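PDB 4QTO: betaine aldehyde dehydrogenase from Staphylococcus aureus subsp. aureus COL, which catalyses the oxidation of betaine aldehyde to glycine betaine, with NAD as the probable electron acceptor. Local coordinates for residues A187-A192 against G489-K494; G452-V457 against V466-F471; L114-T119 against N344-D349. All blocks are in the same frame, centred on the assembly; numbering follows the deposited sequence.

Contact 1: A187-A192 against G489-K494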
# COMPACT_ATOMS: atom_id res chain seq x y z
N ALA A 187 -15.60 -22.98 1.53
CA ALA A 187 -15.20 -23.20 0.14
C ALA A 187 -15.01 -21.84 -0.57
O ALA A 187 -14.02 -21.64 -1.28
CB ALA A 187 -16.22 -24.02 -0.61
N SER A 188 -15.97 -20.93 -0.37
CA SER A 188 -15.90 -19.60 -1.03
C SER A 188 -14.64 -18.84 -0.63
O SER A 188 -14.04 -18.12 -1.43
CB SER A 188 -17.13 -18.73 -0.77
OG SER A 188 -17.21 -18.20 0.56
N TRP A 189 -14.22 -18.98 0.62
CA TRP A 189 -13.02 -18.28 1.10
C TRP A 189 -11.74 -18.70 0.39
O TRP A 189 -10.78 -17.93 0.31
CB TRP A 189 -12.84 -18.52 2.61
CG TRP A 189 -13.84 -17.85 3.52
CD1 TRP A 189 -15.06 -17.34 3.21
CD2 TRP A 189 -13.74 -17.77 4.96
NE1 TRP A 189 -15.68 -16.88 4.34
CE2 TRP A 189 -14.87 -17.12 5.42
CE3 TRP A 189 -12.74 -18.14 5.87
CZ2 TRP A 189 -15.08 -16.87 6.78
CZ3 TRP A 189 -12.95 -17.86 7.22
CH2 TRP A 189 -14.10 -17.24 7.64
N LYS A 190 -11.73 -19.93 -0.10
CA LYS A 190 -10.62 -20.49 -0.83
C LYS A 190 -10.76 -20.33 -2.35
O LYS A 190 -9.80 -19.90 -3.02
CB LYS A 190 -10.45 -21.98 -0.45
CG LYS A 190 -10.28 -22.23 1.06
CD LYS A 190 -9.94 -23.67 1.34
CE LYS A 190 -9.94 -24.03 2.81
NZ LYS A 190 -8.98 -23.27 3.61
N ILE A 191 -11.94 -20.62 -2.90
CA ILE A 191 -12.14 -20.56 -4.33
C ILE A 191 -12.01 -19.15 -4.85
O ILE A 191 -11.36 -18.90 -5.89
CB ILE A 191 -13.53 -21.08 -4.72
CG1 ILE A 191 -13.61 -22.59 -4.47
CG2 ILE A 191 -13.84 -20.81 -6.16
CD1 ILE A 191 -15.04 -23.09 -4.45
N ALA A 192 -12.62 -18.19 -4.15
CA ALA A 192 -12.68 -16.83 -4.69
C ALA A 192 -11.31 -16.23 -4.97
O ALA A 192 -11.06 -15.73 -6.08
CB ALA A 192 -13.53 -15.94 -3.82
N GLY A 489 -1.19 -18.41 8.42
CA GLY A 489 -1.72 -17.59 7.34
C GLY A 489 -3.08 -16.97 7.63
O GLY A 489 -3.60 -17.01 8.74
N ARG A 490 -3.63 -16.36 6.58
CA ARG A 490 -4.90 -15.71 6.71
C ARG A 490 -5.79 -16.00 5.49
O ARG A 490 -5.30 -16.22 4.39
CB ARG A 490 -4.75 -14.17 6.79
CG ARG A 490 -4.14 -13.63 8.06
CD ARG A 490 -5.04 -13.82 9.25
NE ARG A 490 -4.53 -13.29 10.51
CZ ARG A 490 -3.68 -13.95 11.30
NH1 ARG A 490 -3.21 -15.16 10.95
NH2 ARG A 490 -3.30 -13.44 12.44
N GLU A 491 -7.09 -15.98 5.74
CA GLU A 491 -8.10 -16.01 4.70
C GLU A 491 -8.87 -14.70 4.77
O GLU A 491 -8.91 -14.04 5.82
CB GLU A 491 -9.00 -17.20 4.81
CG GLU A 491 -8.22 -18.47 4.47
CD GLU A 491 -9.07 -19.72 4.33
OE1 GLU A 491 -10.05 -19.88 5.05
OE2 GLU A 491 -8.73 -20.56 3.49
N LEU A 492 -9.48 -14.34 3.66
CA LEU A 492 -10.21 -13.06 3.49
C LEU A 492 -9.26 -11.84 3.46
O LEU A 492 -8.09 -11.89 3.84
CB LEU A 492 -11.32 -12.84 4.54
CG LEU A 492 -12.31 -14.00 4.66
CD1 LEU A 492 -13.35 -13.67 5.71
CD2 LEU A 492 -12.95 -14.35 3.32
N GLY A 493 -9.81 -10.73 2.96
CA GLY A 493 -9.06 -9.50 2.82
C GLY A 493 -7.92 -9.57 1.83
O GLY A 493 -7.75 -10.54 1.09
N LYS A 494 -7.13 -8.49 1.79
CA LYS A 494 -6.00 -8.46 0.89
C LYS A 494 -4.96 -9.50 1.26
O LYS A 494 -4.37 -10.12 0.37
CB LYS A 494 -5.41 -7.04 0.86
CG LYS A 494 -6.37 -6.03 0.24
CD LYS A 494 -5.79 -4.64 0.18
CE LYS A 494 -6.83 -3.67 -0.38
NZ LYS A 494 -6.27 -2.29 -0.59
O HOH W 1 -9.12 -16.05 1.49
O HOH W 2 -11.70 -21.88 4.81

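Contact 2: G452-V457 against V466-F471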
# COMPACT_ATOMS: atom_id res chain seq x y z
N GLY A 452 -12.05 2.48 26.39
CA GLY A 452 -10.59 2.56 26.58
C GLY A 452 -10.04 1.27 27.16
O GLY A 452 -8.99 0.75 26.73
N LYS A 453 -10.73 0.73 28.16
CA LYS A 453 -10.31 -0.54 28.77
C LYS A 453 -10.41 -1.69 27.77
O LYS A 453 -9.51 -2.52 27.66
CB LYS A 453 -11.15 -0.85 30.03
CG LYS A 453 -10.78 -2.19 30.67
CD LYS A 453 -11.39 -2.34 32.06
CE LYS A 453 -12.90 -2.47 31.98
NZ LYS A 453 -13.52 -2.37 33.34
N ALA A 454 -11.53 -1.75 27.05
CA ALA A 454 -11.71 -2.80 26.05
C ALA A 454 -10.59 -2.77 25.02
O ALA A 454 -10.08 -3.84 24.62
CB ALA A 454 -13.05 -2.69 25.38
N GLN A 455 -10.21 -1.57 24.59
CA GLN A 455 -9.12 -1.41 23.62
C GLN A 455 -7.77 -1.88 24.22
O GLN A 455 -6.98 -2.54 23.55
CB GLN A 455 -9.06 0.04 23.13
CG GLN A 455 -10.26 0.37 22.23
CD GLN A 455 -10.40 1.81 21.83
OE1 GLN A 455 -10.64 2.09 20.65
NE2 GLN A 455 -10.31 2.74 22.81
N ARG A 456 -7.51 -1.57 25.50
CA ARG A 456 -6.28 -2.04 26.15
C ARG A 456 -6.21 -3.56 26.16
O ARG A 456 -5.17 -4.17 25.88
CB ARG A 456 -6.14 -1.60 27.61
CG ARG A 456 -5.82 -0.16 27.84
CD ARG A 456 -5.35 0.01 29.30
NE ARG A 456 -6.39 -0.33 30.29
CZ ARG A 456 -7.34 0.49 30.72
NH1 ARG A 456 -7.49 1.73 30.23
NH2 ARG A 456 -8.18 0.11 31.67
N VAL A 457 -7.32 -4.17 26.53
CA VAL A 457 -7.38 -5.62 26.57
C VAL A 457 -7.20 -6.18 25.14
O VAL A 457 -6.41 -7.11 24.91
CB VAL A 457 -8.68 -6.11 27.22
CG1 VAL A 457 -8.85 -7.60 27.08
CG2 VAL A 457 -8.70 -5.68 28.68
N VAL A 466 -10.36 -9.68 17.33
CA VAL A 466 -10.91 -9.32 18.64
C VAL A 466 -12.12 -8.42 18.42
O VAL A 466 -12.02 -7.41 17.73
CB VAL A 466 -9.94 -8.56 19.53
CG1 VAL A 466 -10.59 -8.29 20.87
CG2 VAL A 466 -8.63 -9.36 19.71
N TRP A 467 -13.27 -8.82 18.98
CA TRP A 467 -14.47 -8.02 18.92
C TRP A 467 -14.63 -7.23 20.23
O TRP A 467 -14.43 -7.77 21.33
CB TRP A 467 -15.71 -8.90 18.77
CG TRP A 467 -15.69 -9.76 17.56
CD1 TRP A 467 -15.73 -9.35 16.26
CD2 TRP A 467 -15.63 -11.19 17.53
NE1 TRP A 467 -15.67 -10.42 15.43
CE2 TRP A 467 -15.63 -11.57 16.18
CE3 TRP A 467 -15.56 -12.19 18.51
CZ2 TRP A 467 -15.58 -12.91 15.78
CZ3 TRP A 467 -15.53 -13.51 18.10
CH2 TRP A 467 -15.55 -13.86 16.77
N ILE A 468 -14.97 -5.96 20.12
CA ILE A 468 -15.28 -5.12 21.28
C ILE A 468 -16.78 -4.94 21.27
O ILE A 468 -17.36 -4.36 20.34
CB ILE A 468 -14.52 -3.79 21.28
CG1 ILE A 468 -13.01 -4.08 21.49
CG2 ILE A 468 -15.08 -2.87 22.36
CD1 ILE A 468 -12.11 -2.88 21.32
N ASN A 469 -17.43 -5.46 22.32
CA ASN A 469 -18.87 -5.41 22.44
C ASN A 469 -19.65 -6.06 21.28
O ASN A 469 -20.67 -5.54 20.81
CB ASN A 469 -19.38 -4.01 22.75
CG ASN A 469 -18.89 -3.51 24.10
OD1 ASN A 469 -18.86 -4.27 25.07
ND2 ASN A 469 -18.47 -2.24 24.16
N ASP A 470 -19.14 -7.20 20.83
CA ASP A 470 -19.79 -7.99 19.80
C ASP A 470 -19.23 -9.40 19.90
O ASP A 470 -18.26 -9.64 20.65
CB ASP A 470 -19.58 -7.39 18.41
CG ASP A 470 -20.75 -7.65 17.46
OD1 ASP A 470 -21.41 -8.71 17.53
OD2 ASP A 470 -21.01 -6.75 16.61
N PHE A 471 -19.85 -10.32 19.17
CA PHE A 471 -19.34 -11.68 19.08
C PHE A 471 -19.78 -12.24 17.73
O PHE A 471 -20.95 -12.11 17.37
CB PHE A 471 -19.80 -12.62 20.25
CG PHE A 471 -18.83 -13.71 20.47
CD1 PHE A 471 -18.80 -14.78 19.60
CD2 PHE A 471 -17.88 -13.64 21.48
CE1 PHE A 471 -17.84 -15.74 19.72
CE2 PHE A 471 -16.90 -14.61 21.58
CZ PHE A 471 -16.89 -15.65 20.70

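Contact 3: L114-T119 against N344-D349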
# COMPACT_ATOMS: atom_id res chain seq x y z
N LEU A 114 -29.73 -23.08 -2.27
CA LEU A 114 -28.45 -23.33 -1.61
C LEU A 114 -28.61 -23.35 -0.08
O LEU A 114 -27.99 -24.19 0.58
CB LEU A 114 -27.41 -22.29 -2.01
CG LEU A 114 -26.82 -22.41 -3.43
CD1 LEU A 114 -26.06 -21.17 -3.85
CD2 LEU A 114 -25.92 -23.63 -3.51
N ALA A 115 -29.36 -22.39 0.45
CA ALA A 115 -29.58 -22.32 1.90
C ALA A 115 -30.27 -23.59 2.39
O ALA A 115 -29.89 -24.19 3.42
CB ALA A 115 -30.38 -21.10 2.26
N ARG A 116 -31.28 -24.04 1.64
CA ARG A 116 -31.98 -25.25 2.01
C ARG A 116 -31.07 -26.49 1.96
O ARG A 116 -31.11 -27.33 2.86
CB ARG A 116 -33.24 -25.45 1.14
CG ARG A 116 -34.27 -24.38 1.40
CD ARG A 116 -35.54 -24.53 0.56
NE ARG A 116 -36.50 -23.51 0.98
CZ ARG A 116 -37.32 -23.63 2.03
NH1 ARG A 116 -38.14 -22.63 2.34
NH2 ARG A 116 -37.35 -24.74 2.78
N LEU A 117 -30.25 -26.59 0.93
CA LEU A 117 -29.32 -27.69 0.81
C LEU A 117 -28.31 -27.69 1.97
O LEU A 117 -27.96 -28.75 2.51
CB LEU A 117 -28.61 -27.56 -0.54
CG LEU A 117 -27.77 -28.76 -0.96
CD1 LEU A 117 -28.64 -30.00 -0.94
CD2 LEU A 117 -27.14 -28.53 -2.32
N GLU A 118 -27.85 -26.50 2.38
CA GLU A 118 -26.88 -26.40 3.46
C GLU A 118 -27.51 -26.83 4.80
O GLU A 118 -26.88 -27.55 5.58
CB GLU A 118 -26.29 -24.99 3.55
CG GLU A 118 -24.94 -24.89 4.27
CD GLU A 118 -23.77 -25.42 3.43
OE1 GLU A 118 -23.79 -26.58 3.00
OE2 GLU A 118 -22.78 -24.70 3.22
N THR A 119 -28.76 -26.44 5.03
CA THR A 119 -29.45 -26.85 6.25
C THR A 119 -29.72 -28.34 6.23
O THR A 119 -29.60 -29.02 7.28
CB THR A 119 -30.74 -26.02 6.42
OG1 THR A 119 -30.37 -24.76 6.96
CG2 THR A 119 -31.74 -26.67 7.34
N ASN A 344 -35.74 -29.08 14.29
CA ASN A 344 -35.40 -29.16 12.88
C ASN A 344 -35.00 -27.78 12.38
O ASN A 344 -35.72 -26.81 12.59
CB ASN A 344 -36.65 -29.64 12.13
CG ASN A 344 -36.42 -29.99 10.67
OD1 ASN A 344 -35.44 -29.60 10.05
ND2 ASN A 344 -37.38 -30.72 10.10
N GLY A 345 -33.86 -27.69 11.69
CA GLY A 345 -33.42 -26.42 11.13
C GLY A 345 -34.40 -25.80 10.13
O GLY A 345 -34.37 -24.59 9.90
N PHE A 346 -35.27 -26.61 9.53
CA PHE A 346 -36.27 -26.07 8.60
C PHE A 346 -37.45 -25.43 9.31
O PHE A 346 -38.23 -24.73 8.66
CB PHE A 346 -36.76 -27.13 7.65
CG PHE A 346 -35.73 -27.51 6.61
CD1 PHE A 346 -35.51 -26.67 5.54
CD2 PHE A 346 -35.04 -28.71 6.69
CE1 PHE A 346 -34.59 -27.02 4.55
CE2 PHE A 346 -34.12 -29.06 5.71
CZ PHE A 346 -33.90 -28.21 4.65
N ASP A 347 -37.63 -25.69 10.60
CA ASP A 347 -38.77 -25.14 11.36
C ASP A 347 -38.40 -23.76 11.91
O ASP A 347 -37.35 -23.58 12.54
CB ASP A 347 -39.18 -26.10 12.49
CG ASP A 347 -39.83 -27.40 11.96
OD1 ASP A 347 -40.34 -27.42 10.81
OD2 ASP A 347 -39.87 -28.41 12.71
N ALA A 348 -39.26 -22.78 11.66
CA ALA A 348 -38.99 -21.39 12.03
C ALA A 348 -38.73 -21.12 13.51
O ALA A 348 -37.99 -20.20 13.83
CB ALA A 348 -40.12 -20.49 11.54
N ASP A 349 -39.31 -21.92 14.39
CA ASP A 349 -39.13 -21.74 15.83
C ASP A 349 -37.80 -22.27 16.37
O ASP A 349 -37.39 -21.92 17.48
CB ASP A 349 -40.25 -22.43 16.60
CG ASP A 349 -41.59 -21.72 16.47
OD1 ASP A 349 -41.65 -20.61 15.91
OD2 ASP A 349 -42.58 -22.28 16.98
O HOH W 3 -38.68 -24.32 5.70

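Contact 1: A187-A192 against G489-K494
W189 and L492 bring the two backbones to within 6.4 Å, CA to CA, where a turn of helix 183-197 faces the irregular chain leading into helix 493-498. A water joins the main chains, donating to W189 O and accepting from L492 N, each at 2.8 Å. From the helix the W189 indole leans out over L492. The CD2 methyl of L492 lies 3.6 Å from the centroid of the W189 five-membered ring, 10° off its normal, a CH-pi contact, while CD1 rests on the same face towards the six-membered ring. A forked aliphatic side chain suits this place, since its two methyls spread over both rings. E491 comes to the indole from its edge: OE1 approaches W189 CE3 at 3.3 Å, with carboxylate and ring planes 76° apart. The other oxygen, E491 OE2, receives K190 NZ at 2.7 Å on its syn side, though out of the carboxylate plane, in a salt bridge. The lysine chain runs extended and bends only at its last torsion (chi4 -61°), which turns the ammonium back to the carboxylate. The carboxylate probably balances this buried charge, while the S254 and T256 hydroxyls accept further hydrogen bonds. W480 meets W189 edge-to-face. Helix 183-197, against the Rossmann-type NAD-binding sheet of the aldehyde dehydrogenase fold, is thus joined to the segment that follows strand 487-488 of that same sheet.

Contact 2: G452-V457 against V466-F471
A454 and I468 meet methyl to methyl, A454 CB standing 3.6 Å from I468 CG2. Both side chains leave their backbones toward the opposite segment, and the small alanine lets helix and strand close to 6.4 Å between the CA atoms of these two residues. I468 is branched at CB and presents two arms to the helix. CG2, anti to the backbone N, meets the alanine, while the CG1 arm is extended (chi2 172°) and carries CD1 past A454 to the neighbouring residue. There CD1 lies 3.8 Å from Q455 CG, the two side chains crossing at about a right angle. Q455 starts away from the strand, so it is its aliphatic root that lies against the isoleucine; its amide goes elsewhere, and in the conformer described, one of two, OE1 is hydrogen-bonded to NE2 of Q455 of the fourth subunit. An apolar stem with a polar end is consistent with a place at the edge of the core. Helix 451-460 is the crossover of a beta-alpha-beta unit, linking parallel strands 443-447 and 465-468 of the sheet in the catalytic half of the fold, and the contact is its packing on the second. Strand 465-468 is an outermost strand of its sheet within the chain, but V466, W467 and I468 pair in parallel with a strand of the second subunit, which continues the sheet across the interface.

Contact 3: L114-T119 against N344-D349
An Asx turn and a type I beta turn, both beginning at N344, shape the loop whose F346 ring lies against R116 and T119 of helix 111-122. N344 OD1 accepts from F346 N at 3.0 Å, and the backbone hydrogen bond from D347 N to N344 O closes the beta turn. Asparagine fits because its short amide can fold back on the chain. The F346 ring receives T119 CG2 over its centre, 3.7 Å from the centroid and 10° off the normal, a CH-pi contact. With OG1 beside the backbone N (chi1 -80°) and CG2 anti to it, the threonine gives its methyl to the ring and leaves OG1 to hydrogen-bond S129 OG and K124 O. The turn joins the loop between helices 323-337 and 358-373 to helix 111-122, and G345 adds a backbone hydrogen bond with L126. G345 suits the place: without a side chain, its C lies 4.0 Å from T119 CG2. R116 CB lies at the ring edge, in its plane, and R116 O comes obliquely to F346 CZ at 3.4 Å. Guanidinium and ring planes are 6° apart, but the approach is oblique, not a stack. A flat ring suits a methyl on one face and an arginine stem at its edge. A water bridges R116 NH2 and F346 O, and this long side chain also pairs NE with E112 in a salt bridge.

Overall arrangement
The centre of contact 1 lies about 9 Å from the centre of the chain, and all its touching residues are buried; that of contact 2, also buried, lies about 23 Å out, beside the second and fourth subunits, while the flanking R490 and K494 of contact 1 reach the second and third. Contact 3 is only partly buried and touches no other chain. No secondary-structure element is shared among them. Chemistry follows place: contact 1 keeps a salt bridge between buried residues, with waters joining the segments, contact 2 is purely aliphatic within one beta-alpha-beta unit, and contact 3 combines a methyl-aromatic contact with a water bridge. Along the chain contact 2 is nested inside contact 1, whereas contacts 1 and 3 alternate.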